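Local atomic coordinates of acetone carboxylase alpha subunit (Xanthobacter autotrophicus Py2, PDB entry 5M45), a protein that is the alpha subunit of a six-chain acetone carboxylase assembly and belongs to the hydantoinase B/oxoprolinase family. Residues L493-V498 / S522-W527; V268-L273 / S367-D372; D582-N587 / L649-G654. One frame throughout, in Å; residues are numbered along the deposited sequence.

Interaction 1. Residues L493-V498 / S522-W527; sequences LAEPLV and SLRMVW
Val498 and Met525 face each other as an antiparallel hydrogen-bonded pair: Val498 N reaches Met525 O at 2.9 Å, and the return bond from Met525 N to Val498 O is also 2.9 Å. Val498 is the residue most buried here. Its CG2 lies 4.0 Å from Met525 CB, the two side chains running alongside one another, while CG1, anti to the carbonyl carbon (chi1 -65°), leans on CD1 of Trp527. Trp527 NE1 bonds an acidic side chain of a different protein chain. On the other face of the sheet Leu497 CD2 meets Val526 CG2 at 3.9 Å. Before the strand, just after helix 488-494, the segments diverge. Pro496, centre of an inverse gamma turn, takes Trp527 N on its O at 3.1 Å. On the Leu497 face the link is by charge and water: Arg524 passes Leu497 CD1, its NH1 forming a salt bridge with the syn side of Glu495 OE2 at 2.9 Å, the two planes nearly coplanar, and a water joins Glu495 OE1 to Arg524 NH2. Arg524 NE bonds Ser522 OG, fixing the guanidinium, and Glu457 is a second acidic partner. The pairing is that of an antiparallel sheet, with 497-504 an outermost strand within this chain.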
loop_
_atom_site.group_PDB
_atom_site.type_symbol
_atom_site.label_atom_id
_atom_site.label_comp_id
_atom_site.label_asym_id
_atom_site.label_seq_id
_atom_site.Cartn_x
_atom_site.Cartn_y
_atom_site.Cartn_z
ATOM N N LEU A 493 14.746 -23.077 10.463
ATOM C CA LEU A 493 14.177 -23.275 9.132
ATOM C C LEU A 493 13.550 -22.009 8.536
ATOM O O LEU A 493 13.340 -21.930 7.314
ATOM C CB LEU A 493 13.068 -24.332 9.145
ATOM C CG LEU A 493 13.336 -25.744 9.655
ATOM C CD1 LEU A 493 12.044 -26.554 9.483
ATOM C CD2 LEU A 493 14.499 -26.432 8.931
ATOM N N ALA A 494 13.190 -21.060 9.402
ATOM C CA ALA A 494 12.494 -19.836 8.997
ATOM C C ALA A 494 13.326 -18.549 9.107
ATOM O O ALA A 494 12.763 -17.458 8.839
ATOM C CB ALA A 494 11.220 -19.699 9.834
ATOM N N GLU A 495 14.608 -18.642 9.475
ATOM C CA GLU A 495 15.499 -17.459 9.656
ATOM C C GLU A 495 16.920 -17.854 9.241
ATOM O O GLU A 495 17.353 -18.937 9.624
ATOM C CB GLU A 495 15.543 -17.012 11.145
ATOM C CG GLU A 495 14.196 -16.805 11.844
ATOM C CD GLU A 495 14.264 -16.685 13.375
ATOM O OE1 GLU A 495 13.297 -16.174 14.008
ATOM O OE2 GLU A 495 15.279 -17.135 13.983
ATOM N N PRO A 496 17.672 -16.976 8.538
ATOM C CA PRO A 496 19.086 -17.249 8.204
ATOM C C PRO A 496 20.004 -16.851 9.367
ATOM O O PRO A 496 20.844 -15.956 9.243
ATOM C CB PRO A 496 19.308 -16.391 6.955
ATOM C CG PRO A 496 18.463 -15.189 7.222
ATOM C CD PRO A 496 17.221 -15.714 7.921
ATOM N N LEU A 497 19.817 -17.560 10.489
ATOM C CA LEU A 497 20.456 -17.295 11.776
ATOM C C LEU A 497 20.668 -18.655 12.468
ATOM O O LEU A 497 19.853 -19.568 12.286
ATOM C CB LEU A 497 19.542 -16.432 12.703
ATOM C CG LEU A 497 19.017 -15.084 12.166
ATOM C CD1 LEU A 497 17.965 -14.522 13.124
ATOM C CD2 LEU A 497 20.138 -14.092 11.999
ATOM N N VAL A 498 21.727 -18.773 13.279
ATOM C CA VAL A 498 21.922 -19.936 14.143
ATOM C C VAL A 498 22.079 -19.557 15.606
ATOM O O VAL A 498 22.646 -18.527 15.940
ATOM C CB VAL A 498 23.130 -20.819 13.721
ATOM C CG1 VAL A 498 22.873 -21.432 12.340
ATOM C CG2 VAL A 498 24.430 -20.046 13.711
ATOM N N SER A 522 18.459 -15.218 23.972
ATOM C CA SER A 522 19.133 -16.053 22.978
ATOM C C SER A 522 20.191 -15.227 22.235
ATOM O O SER A 522 19.935 -14.071 21.894
ATOM C CB SER A 522 18.119 -16.662 21.981
ATOM O OG SER A 522 17.374 -15.689 21.235
ATOM N N LEU A 523 21.376 -15.826 21.998
ATOM C CA LEU A 523 22.408 -15.207 21.185
ATOM C C LEU A 523 22.323 -15.826 19.800
ATOM O O LEU A 523 22.427 -17.058 19.663
ATOM C CB LEU A 523 23.820 -15.465 21.760
ATOM C CG LEU A 523 25.011 -14.844 21.013
ATOM C CD1 LEU A 523 24.849 -13.363 20.879
ATOM C CD2 LEU A 523 26.352 -15.140 21.668
ATOM N N ARG A 524 22.173 -14.970 18.791
ATOM C CA ARG A 524 22.133 -15.382 17.374
ATOM C C ARG A 524 23.399 -14.965 16.613
ATOM O O ARG A 524 23.930 -13.863 16.830
ATOM C CB ARG A 524 20.939 -14.781 16.655
ATOM C CG ARG A 524 19.617 -14.793 17.438
ATOM C CD ARG A 524 19.209 -16.153 17.987
ATOM N NE ARG A 524 17.813 -16.050 18.374
ATOM C CZ ARG A 524 16.758 -16.199 17.567
ATOM N NH1 ARG A 524 16.887 -16.548 16.304
ATOM N NH2 ARG A 524 15.534 -15.983 18.049
ATOM N N MET A 525 23.828 -15.834 15.711
ATOM C CA MET A 525 24.871 -15.530 14.732
ATOM C C MET A 525 24.243 -15.564 13.346
ATOM O O MET A 525 23.554 -16.519 12.997
ATOM C CB MET A 525 26.028 -16.531 14.807
ATOM C CG MET A 525 27.250 -16.095 13.989
ATOM S SD MET A 525 28.778 -17.101 14.152
ATOM C CE MET A 525 28.286 -18.489 13.139
ATOM N N VAL A 526 24.494 -14.535 12.539
ATOM C CA VAL A 526 23.991 -14.499 11.144
ATOM C C VAL A 526 24.685 -15.604 10.323
ATOM O O VAL A 526 25.908 -15.788 10.398
ATOM C CB VAL A 526 24.187 -13.101 10.540
ATOM C CG1 VAL A 526 23.679 -13.038 9.103
ATOM C CG2 VAL A 526 23.440 -12.037 11.372
ATOM N N TRP A 527 23.904 -16.355 9.540
ATOM C CA TRP A 527 24.416 -17.525 8.836
ATOM C C TRP A 527 23.572 -17.904 7.587
ATOM O O TRP A 527 22.371 -18.208 7.704
ATOM C CB TRP A 527 24.482 -18.721 9.805
ATOM C CG TRP A 527 25.002 -19.963 9.149
ATOM C CD1 TRP A 527 24.286 -21.066 8.738
ATOM C CD2 TRP A 527 26.352 -20.193 8.772
ATOM N NE1 TRP A 527 25.132 -21.972 8.134
ATOM C CE2 TRP A 527 26.402 -21.455 8.130
ATOM C CE3 TRP A 527 27.521 -19.427 8.868
ATOM C CZ2 TRP A 527 27.593 -21.996 7.642
ATOM C CZ3 TRP A 527 28.711 -19.959 8.391
ATOM C CH2 TRP A 527 28.734 -21.228 7.743
HETATM O O HOH W 1 13.252 -16.943 16.588
#

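Interaction 2. Residues V268-L273 / S367-D372; sequences VEHGRL and SEMIND
Gly271 brings helix 257-282 close to the loop 367-372, its CA 4.8 Å from that of Met369, whereas Val268 and Asp372 stand 6.2 Å apart by the same measure. This is a helix-to-loop contact, in which an irregular segment follows about one turn of helix and then enters the short helix 373-376. Two waters join the backbones: one lies between His270 O and Met369 N, the other between Gly271 O and Met369 O.

With no side chain on Gly271, the loop can settle against the helix backbone, and Met369 CB packs 3.9 Å from Gly271 CA. The methionine then bends at chi2 and chi3 and crosses the histidine at about a right angle. Its CG sits over one face of the His270 ring, 3.9 Å from the centroid and 18° off the ring normal, a CH-pi contact displaced toward the rim. SD lies farther out and obliquely to the same ring. His270 CG is anti to the backbone N (chi1 -174°), which places the imidazole with one face to Met369 CG, and Tyr57 OH holds its ND1.

Val268 CG1 makes a looser contact with the backbone of Asp372, whose side chain, about 4 Å at nearest atoms from the bound 3,6,9,12,15-pentaoxaheptadecan-1-ol, turns its OD2 to Ser101 N. Asn371 projects toward the helix, with its CG between the backbone N and the carbonyl carbon (chi1 63°). Its ND2 bonds the carbonyls of Ala267 and Leu102, tying the loop to the helix and to strand 101-104. OD1 caps the N of Gly373 where the next helix starts, and this same oxygen rests 3.9 Å from Gly271 CA.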
loop_
_atom_site.group_PDB
_atom_site.type_symbol
_atom_site.label_atom_id
_atom_site.label_comp_id
_atom_site.label_asym_id
_atom_site.label_seq_id
_atom_site.Cartn_x
_atom_site.Cartn_y
_atom_site.Cartn_z
ATOM N N VAL A 268 -24.798 -14.215 24.664
ATOM C CA VAL A 268 -24.164 -12.938 24.916
ATOM C C VAL A 268 -24.637 -12.363 26.266
ATOM O O VAL A 268 -23.808 -11.959 27.131
ATOM C CB VAL A 268 -24.442 -11.931 23.752
ATOM C CG1 VAL A 268 -23.683 -10.624 23.987
ATOM C CG2 VAL A 268 -24.068 -12.497 22.389
ATOM N N GLU A 269 -25.946 -12.332 26.481
ATOM C CA GLU A 269 -26.479 -11.835 27.772
ATOM C C GLU A 269 -25.999 -12.712 28.952
ATOM O O GLU A 269 -25.707 -12.198 30.030
ATOM C CB GLU A 269 -28.016 -11.729 27.745
ATOM C CG GLU A 269 -28.718 -11.454 29.079
ATOM C CD GLU A 269 -28.318 -10.155 29.777
ATOM O OE1 GLU A 269 -27.601 -9.299 29.180
ATOM O OE2 GLU A 269 -28.754 -9.981 30.966
ATOM N N HIS A 270 -25.914 -14.023 28.730
ATOM C CA HIS A 270 -25.346 -14.950 29.740
ATOM C C HIS A 270 -23.900 -14.525 30.128
ATOM O O HIS A 270 -23.523 -14.509 31.311
ATOM C CB HIS A 270 -25.403 -16.367 29.165
ATOM C CG HIS A 270 -24.990 -17.459 30.108
ATOM N ND1 HIS A 270 -24.933 -18.776 29.709
ATOM C CD2 HIS A 270 -24.605 -17.446 31.403
ATOM C CE1 HIS A 270 -24.554 -19.527 30.721
ATOM N NE2 HIS A 270 -24.349 -18.752 31.761
ATOM N N GLY A 271 -23.095 -14.204 29.123
ATOM C CA GLY A 271 -21.763 -13.585 29.332
ATOM C C GLY A 271 -21.731 -12.337 30.191
ATOM O O GLY A 271 -20.884 -12.216 31.078
ATOM N N ARG A 272 -22.633 -11.392 29.912
ATOM C CA ARG A 272 -22.745 -10.157 30.726
ATOM C C ARG A 272 -23.095 -10.486 32.177
ATOM O O ARG A 272 -22.453 -9.975 33.103
ATOM C CB ARG A 272 -23.773 -9.172 30.154
ATOM C CG ARG A 272 -23.757 -7.781 30.810
ATOM C CD ARG A 272 -24.969 -6.937 30.474
ATOM N NE ARG A 272 -26.163 -7.555 31.026
ATOM C CZ ARG A 272 -26.549 -7.485 32.304
ATOM N NH1 ARG A 272 -25.863 -6.756 33.200
ATOM N NH2 ARG A 272 -27.644 -8.129 32.702
ATOM N N LEU A 273 -24.095 -11.331 32.362
ATOM C CA LEU A 273 -24.485 -11.809 33.712
ATOM C C LEU A 273 -23.315 -12.442 34.491
ATOM O O LEU A 273 -23.169 -12.222 35.685
ATOM C CB LEU A 273 -25.683 -12.806 33.647
ATOM C CG LEU A 273 -27.010 -12.170 33.197
ATOM C CD1 LEU A 273 -28.017 -13.250 32.778
ATOM C CD2 LEU A 273 -27.611 -11.246 34.273
ATOM N N SER A 367 -13.907 -18.916 33.763
ATOM C CA SER A 367 -14.895 -20.022 33.747
ATOM C C SER A 367 -16.344 -19.586 33.430
ATOM O O SER A 367 -17.267 -20.372 33.614
ATOM C CB SER A 367 -14.799 -20.876 35.049
ATOM O OG SER A 367 -15.078 -20.078 36.133
ATOM N N GLU A 368 -16.533 -18.378 32.891
ATOM C CA GLU A 368 -17.829 -17.949 32.387
ATOM C C GLU A 368 -17.838 -18.044 30.858
ATOM O O GLU A 368 -16.877 -18.530 30.226
ATOM C CB GLU A 368 -18.137 -16.514 32.831
ATOM C CG GLU A 368 -17.841 -16.166 34.286
ATOM C CD GLU A 368 -18.418 -17.107 35.298
ATOM O OE1 GLU A 368 -19.637 -17.310 35.290
ATOM O OE2 GLU A 368 -17.614 -17.601 36.151
ATOM N N MET A 369 -18.922 -17.588 30.246
ATOM C CA MET A 369 -18.981 -17.502 28.777
ATOM C C MET A 369 -17.935 -16.492 28.301
ATOM O O MET A 369 -17.898 -15.339 28.781
ATOM C CB MET A 369 -20.366 -17.071 28.291
ATOM C CG MET A 369 -21.518 -18.036 28.587
ATOM S SD MET A 369 -21.332 -19.577 27.654
ATOM C CE MET A 369 -21.997 -19.083 26.078
ATOM N N ILE A 370 -17.091 -16.919 27.357
ATOM C CA ILE A 370 -16.033 -16.069 26.789
ATOM C C ILE A 370 -16.556 -15.565 25.413
ATOM O O ILE A 370 -16.468 -16.267 24.390
ATOM C CB ILE A 370 -14.727 -16.865 26.639
ATOM C CG1 ILE A 370 -14.310 -17.511 27.973
ATOM C CG2 ILE A 370 -13.617 -16.016 26.036
ATOM C CD1 ILE A 370 -14.006 -16.549 29.070
ATOM N N ASN A 371 -17.126 -14.357 25.440
ATOM C CA ASN A 371 -17.740 -13.720 24.293
ATOM C C ASN A 371 -17.934 -12.213 24.579
ATOM O O ASN A 371 -17.409 -11.720 25.584
ATOM C CB ASN A 371 -19.034 -14.455 23.887
ATOM C CG ASN A 371 -20.126 -14.423 24.960
ATOM O OD1 ASN A 371 -20.185 -13.517 25.791
ATOM N ND2 ASN A 371 -21.022 -15.411 24.923
ATOM N N ASP A 372 -18.679 -11.495 23.730
ATOM C CA ASP A 372 -18.837 -10.041 23.869
ATOM C C ASP A 372 -19.700 -9.569 25.047
ATOM O O ASP A 372 -19.731 -8.363 25.328
ATOM C CB ASP A 372 -19.363 -9.425 22.543
ATOM C CG ASP A 372 -18.305 -9.388 21.461
ATOM O OD1 ASP A 372 -17.071 -9.423 21.792
ATOM O OD2 ASP A 372 -18.639 -9.354 20.238
HETATM O O HOH W 2 -21.219 -16.358 31.644
HETATM O O HOH W 3 -18.214 -13.486 30.746
#

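Interaction 3. Residues D582-N587 / L649-G654; sequences DTDPEN and LERFAG
Arg651 reaches across to the turn 584-587, its CB directed toward that segment. A chi1 of 68° tucks CG over the arginine's own backbone, and after a bend at chi2 the chain carries CD to 3.9 Å from Asp584 OD2. NE bonds that oxygen at 2.9 Å, and NH1 takes OD1 at 3.0 Å, nearly straight and in the guanidinium plane: a side-on, two-nitrogen grip. NH1 also forms a salt bridge, its hydrogen bond weak, to Glu586 OE1 at 3.2 Å, whose carboxylate stands almost perpendicular to the guanidinium. That OE1 also bonds the backbone of another protein chain, and a water links it to NH2. CE2 of Phe652 lies 3.7 Å above one guanidinium face. The Asp584 carboxylate is itself held by its own turn: OD1 accepts from Glu586 N in an Asx turn, and OD2 from Asn587 ND2, which arrives on the opposite face of the plane from Arg651 NE. Beside this network, Leu649 CD1 packs 3.8 Å from Asp584 CG, and CD2 touches Thr583. The contact lies at the surface, joining the loop between helix 567-573 and strand 598-602 to the beta turn that leads into helix 652-657.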
loop_
_atom_site.group_PDB
_atom_site.type_symbol
_atom_site.label_atom_id
_atom_site.label_comp_id
_atom_site.label_asym_id
_atom_site.label_seq_id
_atom_site.Cartn_x
_atom_site.Cartn_y
_atom_site.Cartn_z
ATOM N N ASP A 582 24.086 -13.239 28.108
ATOM C CA ASP A 582 24.832 -12.081 28.591
ATOM C C ASP A 582 24.508 -11.954 30.097
ATOM O O ASP A 582 23.757 -11.077 30.558
ATOM C CB ASP A 582 24.411 -10.856 27.761
ATOM C CG ASP A 582 25.282 -9.637 27.972
ATOM O OD1 ASP A 582 26.550 -9.774 28.096
ATOM O OD2 ASP A 582 24.697 -8.493 27.983
ATOM N N THR A 583 25.124 -12.841 30.863
ATOM C CA THR A 583 24.725 -13.105 32.237
ATOM C C THR A 583 24.654 -11.853 33.146
ATOM O O THR A 583 23.646 -11.646 33.852
ATOM C CB THR A 583 25.658 -14.193 32.837
ATOM O OG1 THR A 583 25.586 -15.394 32.029
ATOM C CG2 THR A 583 25.287 -14.521 34.303
ATOM N N ASP A 584 25.706 -11.034 33.101
ATOM C CA ASP A 584 25.774 -9.784 33.853
ATOM C C ASP A 584 26.206 -8.689 32.884
ATOM O O ASP A 584 27.401 -8.567 32.599
ATOM C CB ASP A 584 26.780 -9.893 35.009
ATOM C CG ASP A 584 26.803 -8.635 35.917
ATOM O OD1 ASP A 584 26.182 -7.592 35.578
ATOM O OD2 ASP A 584 27.443 -8.703 36.990
ATOM N N PRO A 585 25.244 -7.891 32.355
ATOM C CA PRO A 585 25.636 -6.927 31.312
ATOM C C PRO A 585 26.528 -5.788 31.800
ATOM O O PRO A 585 27.132 -5.104 30.979
ATOM C CB PRO A 585 24.301 -6.390 30.795
ATOM C CG PRO A 585 23.299 -6.768 31.812
ATOM C CD PRO A 585 23.785 -7.996 32.496
ATOM N N GLU A 586 26.605 -5.595 33.119
ATOM C CA GLU A 586 27.555 -4.662 33.729
ATOM C C GLU A 586 28.977 -5.216 33.736
ATOM O O GLU A 586 29.934 -4.454 33.787
ATOM C CB GLU A 586 27.101 -4.348 35.169
ATOM C CG GLU A 586 27.876 -3.271 35.903
ATOM C CD GLU A 586 27.155 -2.770 37.171
ATOM O OE1 GLU A 586 25.911 -2.920 37.365
ATOM O OE2 GLU A 586 27.907 -2.158 37.988
ATOM N N ASN A 587 29.115 -6.546 33.766
ATOM C CA ASN A 587 30.417 -7.253 33.804
ATOM C C ASN A 587 30.444 -8.332 32.702
ATOM O O ASN A 587 30.527 -9.515 32.995
ATOM C CB ASN A 587 30.630 -7.885 35.190
ATOM C CG ASN A 587 30.691 -6.861 36.266
ATOM O OD1 ASN A 587 31.640 -6.066 36.306
ATOM N ND2 ASN A 587 29.670 -6.789 37.098
ATOM N N LEU A 649 21.402 -12.713 40.271
ATOM C CA LEU A 649 22.855 -12.573 40.431
ATOM C C LEU A 649 23.251 -12.440 41.910
ATOM O O LEU A 649 22.618 -11.674 42.668
ATOM C CB LEU A 649 23.384 -11.365 39.632
ATOM C CG LEU A 649 23.234 -11.377 38.117
ATOM C CD1 LEU A 649 23.598 -10.017 37.501
ATOM C CD2 LEU A 649 24.091 -12.465 37.506
ATOM N N GLU A 650 24.309 -13.152 42.290
ATOM C CA GLU A 650 24.758 -13.232 43.686
ATOM C C GLU A 650 24.884 -11.861 44.383
ATOM O O GLU A 650 24.493 -11.710 45.545
ATOM C CB GLU A 650 26.094 -13.991 43.767
ATOM C CG GLU A 650 26.563 -14.325 45.202
ATOM C CD GLU A 650 27.324 -13.209 45.892
ATOM O OE1 GLU A 650 27.860 -12.332 45.193
ATOM O OE2 GLU A 650 27.399 -13.189 47.152
ATOM N N ARG A 651 25.409 -10.865 43.661
ATOM C CA ARG A 651 25.673 -9.552 44.237
ATOM C C ARG A 651 24.449 -8.769 44.668
ATOM O O ARG A 651 24.571 -7.862 45.471
ATOM C CB ARG A 651 26.570 -8.725 43.304
ATOM C CG ARG A 651 25.913 -8.295 41.981
ATOM C CD ARG A 651 27.003 -8.223 40.876
ATOM N NE ARG A 651 26.584 -7.700 39.546
ATOM C CZ ARG A 651 26.146 -6.461 39.348
ATOM N NH1 ARG A 651 25.815 -5.991 38.146
ATOM N NH2 ARG A 651 25.988 -5.636 40.384
ATOM N N PHE A 652 23.246 -9.134 44.227
ATOM C CA PHE A 652 22.051 -8.462 44.711
ATOM C C PHE A 652 21.424 -9.099 45.951
ATOM O O PHE A 652 20.501 -8.523 46.545
ATOM C CB PHE A 652 21.032 -8.349 43.554
ATOM C CG PHE A 652 21.515 -7.469 42.458
ATOM C CD1 PHE A 652 21.549 -6.079 42.638
ATOM C CD2 PHE A 652 22.005 -8.007 41.283
ATOM C CE1 PHE A 652 22.030 -5.228 41.644
ATOM C CE2 PHE A 652 22.507 -7.165 40.281
ATOM C CZ PHE A 652 22.490 -5.771 40.452
ATOM N N ALA A 653 21.871 -10.282 46.365
ATOM C CA ALA A 653 21.258 -10.950 47.537
ATOM C C ALA A 653 21.308 -10.091 48.790
ATOM O O ALA A 653 20.296 -9.956 49.504
ATOM C CB ALA A 653 21.909 -12.287 47.803
ATOM N N GLY A 654 22.482 -9.517 49.046
ATOM C CA GLY A 654 22.707 -8.638 50.190
ATOM C C GLY A 654 21.966 -7.332 50.069
ATOM O O GLY A 654 21.206 -6.982 50.951
HETATM O O HOH W 4 24.884 -3.082 39.758
#

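Overall arrangement
The three contacts follow one another along the chain without overlapping. Interactions 1 and 3 are neighbours, their centres 27 Å apart and nearest atoms about 7 Å apart without touching, and the five-stranded antiparallel sheet relates them: interaction 1 pairs its strands 497-504 and 520-526, while loop 582-587 of interaction 3 leads to its strand 598-602. Interaction 2 lies on the opposite side of the chain's centre, 44 Å from interaction 1 and 47 Å from interaction 3 between centres. It alone borders the ligand: Asp372 approaches 3,6,9,12,15-pentaoxaheptadecan-1-ol, whose pocket includes Ala375 and Tyr376 just beyond. The manganese site is formed by other residues, His150, Asp153 and His175.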